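Long-range contacts in tail protein, 43 kDa (Neisseria meningitidis MC58, PDB 3D37), which is of unknown function but probably forms part of the baseplate hub of a phage or phage-like tail: residues A[9-14]-A[60-65]; A[24-29]-A[320-325]. All coordinates share one frame; numbering follows the deposited sequence.

Interaction 1 of 2, residues A[9-14]-A[60-65]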
ATOM      1  N   ALA A   9     -26.149  17.498   6.515  1.00 38.46           N
ATOM      2  CA  ALA A   9     -25.512  18.440   7.411  1.00 37.59           C
ATOM      3  C   ALA A   9     -25.346  17.740   8.770  1.00 35.95           C
ATOM      4  O   ALA A   9     -26.314  17.440   9.451  1.00 35.75           O
ATOM      5  CB  ALA A   9     -26.359  19.761   7.557  1.00 37.57           C
ATOM      6  N   VAL A  10     -24.101  17.434   9.110  1.00 34.50           N
ATOM      7  CA  VAL A  10     -23.768  16.759  10.347  1.00 33.87           C
ATOM      8  C   VAL A  10     -22.935  17.745  11.158  1.00 34.21           C
ATOM      9  O   VAL A  10     -21.860  18.224  10.679  1.00 34.14           O
ATOM     10  CB  VAL A  10     -22.996  15.451  10.088  1.00 32.89           C
ATOM     11  CG1 VAL A  10     -22.686  14.749  11.440  1.00 28.71           C
ATOM     12  CG2 VAL A  10     -23.775  14.528   9.193  1.00 28.37           C
ATOM     13  N   SER A  11     -23.388  18.049  12.374  1.00 34.36           N
ATOM     14  CA  SER A  11     -22.603  18.921  13.244  1.00 35.11           C
ATOM     15  C   SER A  11     -22.432  18.420  14.677  1.00 34.90           C
ATOM     16  O   SER A  11     -23.205  17.601  15.173  1.00 35.31           O
ATOM     17  CB  SER A  11     -23.199  20.320  13.310  1.00 35.08           C
ATOM     18  OG  SER A  11     -24.469  20.227  13.860  1.00 38.92           O
ATOM     19  N   VAL A  12     -21.406  18.958  15.334  1.00 34.70           N
ATOM     20  CA  VAL A  12     -21.197  18.815  16.761  1.00 34.48           C
ATOM     21  C   VAL A  12     -21.547  20.177  17.282  1.00 34.69           C
ATOM     22  O   VAL A  12     -20.842  21.129  17.003  1.00 34.17           O
ATOM     23  CB  VAL A  12     -19.740  18.415  17.084  1.00 34.67           C
ATOM     24  CG1 VAL A  12     -19.481  18.367  18.609  1.00 32.94           C
ATOM     25  CG2 VAL A  12     -19.419  17.092  16.439  1.00 34.93           C
ATOM     26  N   ARG A  13     -22.680  20.278  17.973  1.00 34.75           N
ATOM     27  CA  ARG A  13     -23.140  21.529  18.511  1.00 36.44           C
ATOM     28  C   ARG A  13     -22.576  21.704  19.923  1.00 37.29           C
ATOM     29  O   ARG A  13     -22.811  20.869  20.784  1.00 35.23           O
ATOM     30  CB  ARG A  13     -24.674  21.511  18.567  1.00 35.54           C
ATOM     31  CG  ARG A  13     -25.289  22.841  18.634  1.00 37.35           C
ATOM     32  CD  ARG A  13     -26.810  22.711  18.748  1.00 37.69           C
ATOM     33  NE  ARG A  13     -27.407  22.469  17.432  1.00 37.94           N
ATOM     34  CZ  ARG A  13     -28.635  21.989  17.239  1.00 37.94           C
ATOM     35  NH1 ARG A  13     -29.363  21.584  18.236  1.00 39.48           N
ATOM     36  NH2 ARG A  13     -29.125  21.882  16.018  1.00 42.49           N
ATOM     37  N   VAL A  14     -21.790  22.759  20.136  1.00 39.06           N
ATOM     38  CA  VAL A  14     -21.221  23.067  21.445  1.00 41.33           C
ATOM     39  C   VAL A  14     -21.395  24.565  21.693  1.00 43.53           C
ATOM     40  O   VAL A  14     -20.898  25.394  20.878  1.00 44.53           O
ATOM     41  CB  VAL A  14     -19.685  22.816  21.495  1.00 41.93           C
ATOM     42  CG1 VAL A  14     -19.127  23.325  22.839  1.00 42.53           C
ATOM     43  CG2 VAL A  14     -19.323  21.374  21.238  1.00 40.13           C
ATOM     44  N   GLU A  60     -24.011  18.124  21.421  1.00 30.21           N
ATOM     45  CA  GLU A  60     -25.036  17.343  20.747  1.00 31.12           C
ATOM     46  C   GLU A  60     -24.539  17.040  19.360  1.00 29.98           C
ATOM     47  O   GLU A  60     -23.872  17.863  18.727  1.00 30.47           O
ATOM     48  CB  GLU A  60     -26.379  18.111  20.717  1.00 30.94           C
ATOM     49  CG  GLU A  60     -26.999  18.204  22.079  1.00 30.64           C
ATOM     50  CD  GLU A  60     -28.080  19.299  22.178  1.00 34.21           C
ATOM     51  OE1 GLU A  60     -27.955  20.309  21.494  1.00 36.60           O
ATOM     52  OE2 GLU A  60     -29.059  19.142  22.945  1.00 36.62           O
ATOM     53  N   VAL A  61     -24.815  15.822  18.901  1.00 29.42           N
ATOM     54  CA  VAL A  61     -24.453  15.443  17.578  1.00 27.93           C
ATOM     55  C   VAL A  61     -25.744  15.590  16.772  1.00 28.61           C
ATOM     56  O   VAL A  61     -26.768  15.136  17.190  1.00 28.62           O
ATOM     57  CB  VAL A  61     -23.877  14.024  17.527  1.00 28.17           C
ATOM     58  CG1 VAL A  61     -23.584  13.586  15.974  1.00 22.78           C
ATOM     59  CG2 VAL A  61     -22.628  13.911  18.485  1.00 30.05           C
ATOM     60  N   VAL A  62     -25.698  16.288  15.646  1.00 29.74           N
ATOM     61  CA  VAL A  62     -26.938  16.629  14.940  1.00 30.10           C
ATOM     62  C   VAL A  62     -26.773  16.250  13.471  1.00 29.90           C
ATOM     63  O   VAL A  62     -25.766  16.554  12.850  1.00 28.89           O
ATOM     64  CB  VAL A  62     -27.297  18.152  15.097  1.00 31.61           C
ATOM     65  CG1 VAL A  62     -28.765  18.439  14.665  1.00 30.69           C
ATOM     66  CG2 VAL A  62     -27.112  18.605  16.533  1.00 30.57           C
ATOM     67  N   ILE A  63     -27.764  15.568  12.937  1.00 29.96           N
ATOM     68  CA  ILE A  63     -27.822  15.255  11.511  1.00 31.08           C
ATOM     69  C   ILE A  63     -29.122  15.880  10.967  1.00 31.62           C
ATOM     70  O   ILE A  63     -30.200  15.550  11.438  1.00 32.57           O
ATOM     71  CB  ILE A  63     -27.813  13.716  11.251  1.00 31.34           C
ATOM     72  CG1 ILE A  63     -26.604  13.045  11.950  1.00 30.81           C
ATOM     73  CG2 ILE A  63     -27.918  13.398   9.682  1.00 29.45           C
ATOM     74  CD1 ILE A  63     -26.415  11.569  11.664  1.00 30.53           C
ATOM     75  N   ASP A  64     -28.986  16.772   9.995  1.00 32.82           N
ATOM     76  CA  ASP A  64     -30.117  17.488   9.351  1.00 34.22           C
ATOM     77  C   ASP A  64     -31.042  18.023  10.394  1.00 34.19           C
ATOM     78  O   ASP A  64     -32.248  17.811  10.307  1.00 34.77           O
ATOM     79  CB  ASP A  64     -30.926  16.573   8.398  1.00 35.15           C
ATOM     80  CG  ASP A  64     -30.191  16.217   7.160  1.00 37.26           C
ATOM     81  OD1 ASP A  64     -29.286  16.998   6.743  1.00 40.92           O
ATOM     82  OD2 ASP A  64     -30.548  15.158   6.569  1.00 42.61           O
ATOM     83  N   GLY A  65     -30.463  18.695  11.394  1.00 34.28           N
ATOM     84  CA  GLY A  65     -31.216  19.325  12.469  1.00 33.84           C
ATOM     85  C   GLY A  65     -31.826  18.389  13.448  1.00 34.28           C
ATOM     86  O   GLY A  65     -32.515  18.821  14.354  1.00 32.77           O
TER
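The guanidinium group of Arg13 lies over the side chain of Val62. CG2 of Val62 sits beneath the centre of one face, 3.8 Å from Arg13 CZ, and CG1 of Val62 reaches Arg13 NH2. The bend at chi3 of Arg13 (-81°) turns the group back over the neighbouring strand. The Glu60 carboxylate approaches the guanidinium obliquely, with the two planes 74° apart. Its ion pair is long, 3.8 Å from Glu60 OE1 to Arg13 NH1. The stronger partner of Arg13 is Glu18, which meets NE and also takes a hydrogen bond from Ser11 OG. Ser11 OG in turn rests 3.7 Å from CB of Val62. The other face of the two strands carries Val10, Val12, Val61 and Ile63. Val10, Val12 and Val61 pack against Phe40, and Ile63 against Val68. Backbone bonds run in pairs between Ser11 and Val62 and between Arg13 and Glu60. Beyond the last strand pair, Asp64 N gives a 2.8 Å bond to Ala9 O. Asp64 OD1 accepts Ala9 N at 3.2 Å on its syn side, though 34° out of the carboxylate plane, and Asp64 OD2 pairs with Lys288. This is a regular antiparallel strand pair in the N-terminal GpP-like domain, a member of the phage barrel clan.

Interaction 2 of 2, residues A[24-29]-A[320-325]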
ATOM      1  N   ARG A  24     -14.214  12.992   8.195  1.00 33.96           N
ATOM      2  CA  ARG A  24     -14.589  11.650   8.567  1.00 34.08           C
ATOM      3  C   ARG A  24     -15.277  11.640   9.957  1.00 30.10           C
ATOM      4  O   ARG A  24     -15.116  12.552  10.727  1.00 29.54           O
ATOM      5  CB  ARG A  24     -13.381  10.684   8.443  1.00 35.42           C
ATOM      6  CG  ARG A  24     -12.458  10.658   9.593  1.00 40.19           C
ATOM      7  CD  ARG A  24     -11.285   9.662   9.380  1.00 41.68           C
ATOM      8  NE  ARG A  24     -10.346  10.394   8.566  1.00 49.81           N
ATOM      9  CZ  ARG A  24      -9.156  10.842   8.949  1.00 48.51           C
ATOM     10  NH1 ARG A  24      -8.633  10.566  10.146  1.00 48.82           N
ATOM     11  NH2 ARG A  24      -8.498  11.581   8.104  1.00 47.52           N
ATOM     12  N   TYR A  25     -16.176  10.697  10.171  1.00 27.46           N
ATOM     13  CA  TYR A  25     -16.741  10.507  11.497  1.00 26.73           C
ATOM     14  C   TYR A  25     -17.238   9.093  11.645  1.00 25.23           C
ATOM     15  O   TYR A  25     -17.407   8.349  10.664  1.00 25.51           O
ATOM     16  CB  TYR A  25     -17.862  11.547  11.810  1.00 25.20           C
ATOM     17  CG  TYR A  25     -19.003  11.595  10.775  1.00 24.60           C
ATOM     18  CD1 TYR A  25     -19.927  10.563  10.671  1.00 25.41           C
ATOM     19  CD2 TYR A  25     -19.186  12.710   9.947  1.00 27.24           C
ATOM     20  CE1 TYR A  25     -20.994  10.618   9.772  1.00 23.78           C
ATOM     21  CE2 TYR A  25     -20.235  12.741   8.968  1.00 26.60           C
ATOM     22  CZ  TYR A  25     -21.122  11.706   8.912  1.00 25.65           C
ATOM     23  OH  TYR A  25     -22.164  11.735   8.034  1.00 24.26           O
ATOM     24  N   ASP A  26     -17.465   8.738  12.906  1.00 24.61           N
ATOM     25  CA  ASP A  26     -18.030   7.480  13.319  1.00 25.29           C
ATOM     26  C   ASP A  26     -18.897   7.808  14.503  1.00 25.00           C
ATOM     27  O   ASP A  26     -18.408   8.336  15.498  1.00 24.73           O
ATOM     28  CB  ASP A  26     -16.930   6.537  13.769  1.00 27.31           C
ATOM     29  CG  ASP A  26     -16.123   5.982  12.602  1.00 33.25           C
ATOM     30  OD1 ASP A  26     -16.649   5.178  11.771  1.00 42.40           O
ATOM     31  OD2 ASP A  26     -14.973   6.442  12.460  1.00 44.44           O
ATOM     32  N   ILE A  27     -20.186   7.462  14.429  1.00 26.07           N
ATOM     33  CA  ILE A  27     -21.147   7.717  15.495  1.00 25.03           C
ATOM     34  C   ILE A  27     -21.811   6.370  15.773  1.00 25.31           C
ATOM     35  O   ILE A  27     -22.541   5.857  14.920  1.00 24.24           O
ATOM     36  CB  ILE A  27     -22.174   8.773  15.061  1.00 26.14           C
ATOM     37  CG1 ILE A  27     -21.492  10.072  14.630  1.00 25.54           C
ATOM     38  CG2 ILE A  27     -23.248   9.071  16.184  1.00 24.99           C
ATOM     39  CD1 ILE A  27     -22.412  10.947  13.690  1.00 27.47           C
ATOM     40  N   ASP A  28     -21.507   5.800  16.948  1.00 25.11           N
ATOM     41  CA  ASP A  28     -21.845   4.458  17.261  1.00 26.04           C
ATOM     42  C   ASP A  28     -22.776   4.346  18.446  1.00 25.57           C
ATOM     43  O   ASP A  28     -22.500   4.881  19.521  1.00 26.64           O
ATOM     44  CB  ASP A  28     -20.618   3.568  17.421  1.00 26.75           C
ATOM     45  CG  ASP A  28     -20.981   2.080  17.279  1.00 26.90           C
ATOM     46  OD1 ASP A  28     -21.703   1.534  18.132  1.00 30.60           O
ATOM     47  OD2 ASP A  28     -20.514   1.441  16.341  1.00 34.56           O
ATOM     48  N   SER A  29     -23.954   3.784  18.174  1.00 25.45           N
ATOM     49  CA  SER A  29     -24.968   3.466  19.207  1.00 26.69           C
ATOM     50  C   SER A  29     -25.312   1.979  19.234  1.00 26.16           C
ATOM     51  O   SER A  29     -25.426   1.339  18.203  1.00 25.37           O
ATOM     52  CB  SER A  29     -26.253   4.265  18.989  1.00 26.38           C
ATOM     53  OG  SER A  29     -25.953   5.618  18.837  1.00 28.27           O
ATOM     54  N   ARG A 320     -23.949   2.274  13.312  1.00 25.95           N
ATOM     55  CA  ARG A 320     -22.838   3.200  13.177  1.00 27.46           C
ATOM     56  C   ARG A 320     -22.991   4.044  11.917  1.00 25.46           C
ATOM     57  O   ARG A 320     -22.943   3.536  10.814  1.00 26.34           O
ATOM     58  CB  ARG A 320     -21.565   2.353  13.221  1.00 27.26           C
ATOM     59  CG  ARG A 320     -20.184   2.983  13.150  1.00 30.05           C
ATOM     60  CD  ARG A 320     -19.184   1.780  13.215  1.00 32.80           C
ATOM     61  NE  ARG A 320     -17.926   2.182  12.687  1.00 42.05           N
ATOM     62  CZ  ARG A 320     -17.069   1.418  11.988  1.00 44.78           C
ATOM     63  NH1 ARG A 320     -17.278   0.105  11.748  1.00 43.92           N
ATOM     64  NH2 ARG A 320     -15.975   2.018  11.499  1.00 45.28           N
ATOM     65  N   PHE A 321     -23.212   5.347  12.130  1.00 25.95           N
ATOM     66  CA  PHE A 321     -23.104   6.369  11.111  1.00 26.17           C
ATOM     67  C   PHE A 321     -21.618   6.647  10.827  1.00 25.98           C
ATOM     68  O   PHE A 321     -20.821   6.905  11.736  1.00 25.53           O
ATOM     69  CB  PHE A 321     -23.770   7.709  11.518  1.00 25.45           C
ATOM     70  CG  PHE A 321     -25.238   7.629  11.838  1.00 25.54           C
ATOM     71  CD1 PHE A 321     -26.151   7.027  10.972  1.00 27.58           C
ATOM     72  CD2 PHE A 321     -25.729   8.254  12.997  1.00 23.16           C
ATOM     73  CE1 PHE A 321     -27.555   7.015  11.272  1.00 26.07           C
ATOM     74  CE2 PHE A 321     -27.139   8.257  13.311  1.00 23.26           C
ATOM     75  CZ  PHE A 321     -28.034   7.667  12.463  1.00 26.64           C
ATOM     76  N   MET A 322     -21.267   6.576   9.557  1.00 26.25           N
ATOM     77  CA  MET A 322     -19.918   6.681   9.106  1.00 27.37           C
ATOM     78  C   MET A 322     -19.790   7.645   7.905  1.00 27.69           C
ATOM     79  O   MET A 322     -20.648   7.696   7.042  1.00 27.81           O
ATOM     80  CB  MET A 322     -19.414   5.294   8.676  1.00 28.03           C
ATOM     81  CG  MET A 322     -19.573   4.151   9.724  1.00 29.05           C
ATOM     82  SD  MET A 322     -18.762   2.581   9.168  1.00 25.30           S
ATOM     83  CE  MET A 322     -19.871   2.125   7.869  1.00 33.90           C
ATOM     84  N   LEU A 323     -18.715   8.406   7.893  1.00 29.16           N
ATOM     85  CA  LEU A 323     -18.241   9.143   6.731  1.00 30.37           C
ATOM     86  C   LEU A 323     -16.760   8.829   6.582  1.00 31.48           C
ATOM     87  O   LEU A 323     -16.032   8.916   7.552  1.00 30.81           O
ATOM     88  CB  LEU A 323     -18.364  10.671   6.927  1.00 29.30           C
ATOM     89  CG  LEU A 323     -17.783  11.691   5.908  1.00 30.50           C
ATOM     90  CD1 LEU A 323     -18.422  11.577   4.521  1.00 29.94           C
ATOM     91  CD2 LEU A 323     -17.894  13.102   6.492  1.00 30.63           C
ATOM     92  N   SER A 324     -16.347   8.514   5.360  1.00 34.25           N
ATOM     93  CA  SER A 324     -14.952   8.432   4.975  1.00 36.55           C
ATOM     94  C   SER A 324     -14.753   9.049   3.612  1.00 38.49           C
ATOM     95  O   SER A 324     -15.694   9.141   2.803  1.00 37.33           O
ATOM     96  CB  SER A 324     -14.450   6.981   4.936  1.00 36.41           C
ATOM     97  OG  SER A 324     -15.185   6.119   4.078  1.00 37.53           O
ATOM     98  N   ARG A 325     -13.505   9.425   3.327  1.00 41.39           N
ATOM     99  CA  ARG A 325     -13.149   9.882   1.985  1.00 44.37           C
ATOM    100  C   ARG A 325     -13.342   8.769   0.982  1.00 43.29           C
ATOM    101  O   ARG A 325     -13.917   8.977  -0.057  1.00 42.12           O
ATOM    102  CB  ARG A 325     -11.723  10.454   1.949  1.00 45.90           C
ATOM    103  CG  ARG A 325     -11.504  11.566   2.999  1.00 53.21           C
ATOM    104  CD  ARG A 325     -10.529  12.672   2.505  1.00 53.91           C
ATOM    105  NE  ARG A 325      -9.126  12.218   2.396  1.00 62.03           N
ATOM    106  CZ  ARG A 325      -8.044  13.025   2.440  1.00 63.91           C
ATOM    107  NH1 ARG A 325      -8.179  14.366   2.592  1.00 66.67           N
ATOM    108  NH2 ARG A 325      -6.805  12.500   2.328  1.00 63.87           N
TER
HETATM  109  O   HOH W   1     -11.314   9.899   5.528  1.00 43.35           O
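Tyr25 holds CG between its backbone N and carbonyl carbon (chi1 55°), which swings the ring across to the other strand. Leu323 CB sits over the centre of the tyrosine ring face, and the anti chi1 of Leu323 (173°) sends CG, and with it CD2, alongside Tyr25 CE2. The CH-pi contact measures 3.5 Å from Leu323 CB to the Tyr25 ring centroid. Leu323 CD2 touches Tyr25 CE2 at 3.4 Å, and Phe321 O lies at the ring edge, in its plane. Ile27 and Phe321, both buried, continue the same face, with Ile27 CB 4.0 Å from Phe321 CB. Strand 24-30 and strand 310-324 run antiparallel here, so the GpP-like N-terminal domain and the C-terminal domain are joined by a continuous beta ladder. Tyr25 pairs with Leu323 through two backbone bonds, and Ile27 with Phe321 through two more. The shortest runs from Ile27 N to Phe321 O, 2.8 Å. The other face carries Asp26, Asp28, Arg320 and Met322. Arg320 is extended from CG to NE and lies beside Asp26, pointing the same way. The two form a salt bridge, a 3.2 Å bond from Arg320 NH2 to Asp26 OD1, made from above the carboxylate plane, and Arg320 NE adds a weak one. Met322 SD sits over the centre of one guanidinium face. Arg320 NH1 is bound by Glu332, and Asp28 by Arg334, so charges of both signs interleave here. Asp28 OD2 touches the aliphatic part of Arg320, 3.4 Å from CD. At the far end a water accepts from Arg24 NE and Arg325 N.

Overall arrangement
Interactions 1 and 2 have their centres about 13 Å apart, on the same side of the chain's centre. Their segments alternate along the chain, in the order 9-14, 24-29, 60-65, 320-325. Three of the four belong to the GpP-like N-terminal domain, and the last comes from the C-terminal domain. Interaction 1 is therefore internal to the first domain, while interaction 2 joins segments about 290 residues apart along the chain. They meet through their apolar faces: Val10 CG2 lies 3.4 Å from Tyr25 OH, Val61 touches Ile27, and Ile63 touches Phe321. The core of the first domain thus extends onto the C-terminal strand that pairs with its strand 24-30.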